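Local coordinates for hypothetical protein VC1899 (Vibrio cholerae, PDB 1XMX) that is of unknown function but carries a Card1-like endonuclease domain of the PDDEXK clan and may therefore bind nucleic acid, at residues T136-L148 with D295-I307. Residues are numbered along the deposited sequence; the frame is centred on the assembly and turned at random.
Sequences TQVQDRITIADYL and DVATVVNNKLHII
Asn302, in the type I' turn that closes the hairpin of strands 297-300 and 303-307, extends its amide to Gln139 in the connector leading into helix 144-148. Its ND2 gives a nearly straight hydrogen bond (171°) to Gln139 O at 3.0 Å; the oxygen lies in the plane of the Asn302 amide, while the nitrogen stands above the Gln139 carbonyl plane. ND2 also donates to Asp123 OD2, outside the two segments. On the opposite branch of the amide, Asn302 OD1 accepts from a water at 2.6 Å that in turn accepts from Ile142 N, so both ends of the amide are engaged and its rotation is fixed.

The backbone oxygen of the same asparagine is held by Tyr147, whose OH donates to Asn302 O over 2.7 Å, with that oxygen at the ring edge. A second water donates to Tyr147 OH and accepts from Leu304 N.

Apolar contacts continue along the hairpin. Leu304 CB makes a CH-pi contact with one face of the Tyr147 ring, 4.2 Å from its centroid. The Ile144 and Val299 side chains pass in opposite senses, Ile144 CG1 to Val299 CG2 at 3.8 Å, and with CG1 anti to the carbonyl carbon (chi1 -61°) Ile144 CD1 extends to Ala297 CB at 4.0 Å. Ile142 CG2 meets Val299 CG1 at 4.1 Å.

Thr143 and Asp146 form a capping box, its Thr143 N to Asp146 OD2 arm weak, on the helix, which crosses strand 297-300 almost perpendicularly (92°). Gln273 of strand 272-276 bridges Asn302 N and Ile142 O; helix 15-22 packs on Ile142 and Tyr147. The connector leaves strand 136-137, outermost in the N-terminal sheet, and packs on the endonuclease-domain hairpin before entering the helix.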
# COMPACT_ATOMS: atom_id res chain seq x y z
N THR A 136 -3.14 16.47 17.36
CA THR A 136 -3.94 16.54 16.14
C THR A 136 -3.76 15.22 15.38
O THR A 136 -2.80 14.46 15.61
CB THR A 136 -3.50 17.74 15.24
OG1 THR A 136 -2.11 17.64 14.98
CG2 THR A 136 -3.68 19.06 15.95
N GLN A 137 -4.65 14.97 14.45
CA GLN A 137 -4.59 13.76 13.67
C GLN A 137 -3.68 14.12 12.48
O GLN A 137 -3.90 15.09 11.82
CB GLN A 137 -6.02 13.40 13.24
CG GLN A 137 -6.17 12.40 12.13
CD GLN A 137 -5.47 11.09 12.43
OE1 GLN A 137 -4.75 10.56 11.58
NE2 GLN A 137 -5.70 10.55 13.62
N VAL A 138 -2.61 13.39 12.22
CA VAL A 138 -1.76 13.74 11.07
C VAL A 138 -2.50 13.64 9.75
O VAL A 138 -3.22 12.68 9.53
CB VAL A 138 -0.54 12.85 11.04
CG1 VAL A 138 0.34 13.20 9.80
CG2 VAL A 138 0.26 13.04 12.39
N GLN A 139 -2.36 14.64 8.87
CA GLN A 139 -3.13 14.58 7.62
C GLN A 139 -2.59 13.42 6.81
O GLN A 139 -1.47 12.96 7.06
CB GLN A 139 -2.96 15.87 6.83
CG GLN A 139 -3.59 17.06 7.54
CD GLN A 139 -3.54 18.30 6.70
OE1 GLN A 139 -2.77 18.39 5.75
NE2 GLN A 139 -4.39 19.26 7.01
N ASP A 140 -3.35 13.02 5.78
CA ASP A 140 -3.09 11.86 4.96
C ASP A 140 -2.66 12.31 3.59
O ASP A 140 -3.48 12.53 2.72
CB ASP A 140 -4.38 11.03 4.90
CG ASP A 140 -4.80 10.50 6.28
OD1 ASP A 140 -3.85 10.19 7.00
OD2 ASP A 140 -6.01 10.44 6.65
N ARG A 141 -1.35 12.42 3.38
CA ARG A 141 -0.76 13.07 2.20
C ARG A 141 0.22 12.19 1.43
O ARG A 141 0.32 12.27 0.21
CB ARG A 141 0.01 14.33 2.63
CG ARG A 141 -0.86 15.42 3.32
CD ARG A 141 -1.92 15.91 2.43
NE ARG A 141 -2.65 16.98 3.11
CZ ARG A 141 -3.70 17.60 2.60
NH1 ARG A 141 -4.18 17.23 1.42
NH2 ARG A 141 -4.28 18.59 3.29
N ILE A 142 1.01 11.40 2.14
CA ILE A 142 1.98 10.50 1.52
C ILE A 142 1.33 9.56 0.50
O ILE A 142 0.18 9.10 0.68
CB ILE A 142 2.81 9.74 2.61
CG1 ILE A 142 4.18 9.30 2.08
CG2 ILE A 142 2.02 8.59 3.27
CD1 ILE A 142 4.76 8.24 2.93
N THR A 143 2.03 9.30 -0.61
CA THR A 143 1.51 8.43 -1.66
C THR A 143 2.14 7.06 -1.58
O THR A 143 3.10 6.85 -0.88
CB THR A 143 1.87 8.99 -3.01
OG1 THR A 143 3.30 9.04 -3.11
CG2 THR A 143 1.26 10.36 -3.18
N ILE A 144 1.57 6.11 -2.33
CA ILE A 144 2.18 4.76 -2.56
C ILE A 144 3.61 4.86 -3.08
O ILE A 144 4.50 4.12 -2.65
CB ILE A 144 1.35 3.93 -3.59
CG1 ILE A 144 -0.06 3.70 -3.07
CG2 ILE A 144 2.08 2.56 -3.94
CD1 ILE A 144 -1.13 3.46 -4.12
N ALA A 145 3.83 5.77 -4.02
CA ALA A 145 5.13 5.94 -4.65
C ALA A 145 6.15 6.31 -3.63
O ALA A 145 7.28 5.77 -3.64
CB ALA A 145 5.05 6.99 -5.70
N ASP A 146 5.76 7.22 -2.73
CA ASP A 146 6.62 7.72 -1.65
C ASP A 146 6.91 6.63 -0.68
O ASP A 146 8.05 6.52 -0.18
CB ASP A 146 5.89 8.77 -0.88
CG ASP A 146 5.92 10.07 -1.56
OD1 ASP A 146 6.81 10.23 -2.46
OD2 ASP A 146 5.05 10.92 -1.21
N TYR A 147 5.86 5.84 -0.41
CA TYR A 147 5.98 4.72 0.50
C TYR A 147 6.99 3.72 -0.01
O TYR A 147 7.84 3.26 0.75
CB TYR A 147 4.65 3.99 0.65
CG TYR A 147 4.22 3.96 2.09
CD1 TYR A 147 4.80 3.07 2.98
CD2 TYR A 147 3.26 4.84 2.58
CE1 TYR A 147 4.42 3.04 4.31
CE2 TYR A 147 2.87 4.83 3.93
CZ TYR A 147 3.45 3.91 4.77
OH TYR A 147 3.10 3.87 6.08
N LEU A 148 6.92 3.38 -1.30
CA LEU A 148 7.88 2.43 -1.83
C LEU A 148 9.29 2.96 -1.76
O LEU A 148 10.22 2.21 -1.40
CB LEU A 148 7.51 1.96 -3.24
CG LEU A 148 6.13 1.30 -3.34
CD1 LEU A 148 5.73 1.06 -4.78
CD2 LEU A 148 6.07 -0.00 -2.58
N ASP A 295 -1.68 -5.98 -6.84
CA ASP A 295 -2.92 -5.97 -7.61
C ASP A 295 -3.70 -4.66 -7.38
O ASP A 295 -3.98 -3.93 -8.33
CB ASP A 295 -3.75 -7.24 -7.35
CG ASP A 295 -3.03 -8.52 -7.80
OD1 ASP A 295 -2.11 -8.44 -8.65
OD2 ASP A 295 -3.34 -9.62 -7.29
N VAL A 296 -4.02 -4.36 -6.12
CA VAL A 296 -4.56 -3.05 -5.76
C VAL A 296 -3.78 -2.62 -4.55
O VAL A 296 -3.65 -3.37 -3.56
CB VAL A 296 -6.08 -3.08 -5.41
CG1 VAL A 296 -6.64 -1.61 -5.12
CG2 VAL A 296 -6.86 -3.75 -6.52
N ALA A 297 -3.18 -1.45 -4.64
CA ALA A 297 -2.44 -0.86 -3.54
C ALA A 297 -3.14 0.42 -3.12
O ALA A 297 -3.55 1.20 -3.99
CB ALA A 297 -1.02 -0.54 -3.96
N THR A 298 -3.26 0.65 -1.81
CA THR A 298 -3.73 1.93 -1.25
C THR A 298 -2.83 2.41 -0.11
O THR A 298 -2.03 1.65 0.45
CB THR A 298 -5.16 1.86 -0.70
OG1 THR A 298 -5.21 0.90 0.35
CG2 THR A 298 -6.13 1.42 -1.75
N VAL A 299 -2.92 3.70 0.20
CA VAL A 299 -2.47 4.18 1.51
C VAL A 299 -3.73 4.71 2.20
O VAL A 299 -4.52 5.48 1.59
CB VAL A 299 -1.35 5.30 1.40
CG1 VAL A 299 -0.88 5.74 2.81
CG2 VAL A 299 -0.15 4.80 0.61
N VAL A 300 -3.89 4.36 3.48
CA VAL A 300 -5.03 4.76 4.26
C VAL A 300 -4.54 5.12 5.63
O VAL A 300 -3.88 4.32 6.26
CB VAL A 300 -6.02 3.58 4.45
CG1 VAL A 300 -7.28 4.05 5.14
CG2 VAL A 300 -6.30 2.88 3.04
N ASN A 301 -4.89 6.33 6.11
CA ASN A 301 -4.41 6.83 7.37
C ASN A 301 -2.90 6.66 7.46
O ASN A 301 -2.38 6.22 8.51
CB ASN A 301 -5.13 6.22 8.58
CG ASN A 301 -4.87 7.04 9.86
OD1 ASN A 301 -4.70 8.23 9.79
ND2 ASN A 301 -4.86 6.40 11.01
N ASN A 302 -2.22 7.02 6.37
CA ASN A 302 -0.77 6.97 6.29
C ASN A 302 -0.16 5.56 6.46
O ASN A 302 1.04 5.46 6.67
CB ASN A 302 -0.12 7.95 7.27
CG ASN A 302 -0.37 9.39 6.90
OD1 ASN A 302 -0.20 9.80 5.74
ND2 ASN A 302 -0.80 10.19 7.89
N LYS A 303 -1.00 4.49 6.38
CA LYS A 303 -0.55 3.09 6.40
C LYS A 303 -0.75 2.41 5.01
O LYS A 303 -1.86 2.47 4.42
CB LYS A 303 -1.34 2.32 7.42
CG LYS A 303 -1.39 2.94 8.75
CD LYS A 303 -2.32 2.20 9.70
CE LYS A 303 -2.46 3.06 10.94
NZ LYS A 303 -3.30 2.40 11.91
N LEU A 304 0.29 1.73 4.50
CA LEU A 304 0.20 1.03 3.18
C LEU A 304 -0.73 -0.15 3.31
O LEU A 304 -0.58 -0.95 4.24
CB LEU A 304 1.57 0.54 2.71
CG LEU A 304 1.61 -0.10 1.32
CD1 LEU A 304 1.42 0.97 0.18
CD2 LEU A 304 2.87 -0.91 1.14
N HIS A 305 -1.75 -0.21 2.44
CA HIS A 305 -2.70 -1.35 2.39
C HIS A 305 -2.59 -2.01 1.02
O HIS A 305 -2.83 -1.36 -0.02
CB HIS A 305 -4.13 -0.88 2.52
CG HIS A 305 -4.53 -0.58 3.93
ND1 HIS A 305 -3.89 0.37 4.70
CD2 HIS A 305 -5.47 -1.14 4.72
CE1 HIS A 305 -4.45 0.41 5.90
NE2 HIS A 305 -5.42 -0.49 5.93
N ILE A 306 -2.21 -3.29 1.02
CA ILE A 306 -2.11 -4.08 -0.21
C ILE A 306 -3.19 -5.16 -0.32
O ILE A 306 -3.43 -5.97 0.60
CB ILE A 306 -0.75 -4.82 -0.30
CG1 ILE A 306 0.42 -3.86 -0.21
CG2 ILE A 306 -0.61 -5.60 -1.69
CD1 ILE A 306 1.71 -4.66 0.13
N ILE A 307 -3.77 -5.25 -1.50
CA ILE A 307 -4.78 -6.25 -1.75
C ILE A 307 -4.30 -7.13 -2.91
O ILE A 307 -4.02 -6.61 -4.02
CB ILE A 307 -6.12 -5.59 -2.10
CG1 ILE A 307 -6.53 -4.63 -0.99
CG2 ILE A 307 -7.23 -6.69 -2.33
CD1 ILE A 307 -7.71 -3.72 -1.37
O HOH W 1 1.18 11.90 4.93
O HOH W 2 2.45 1.26 6.50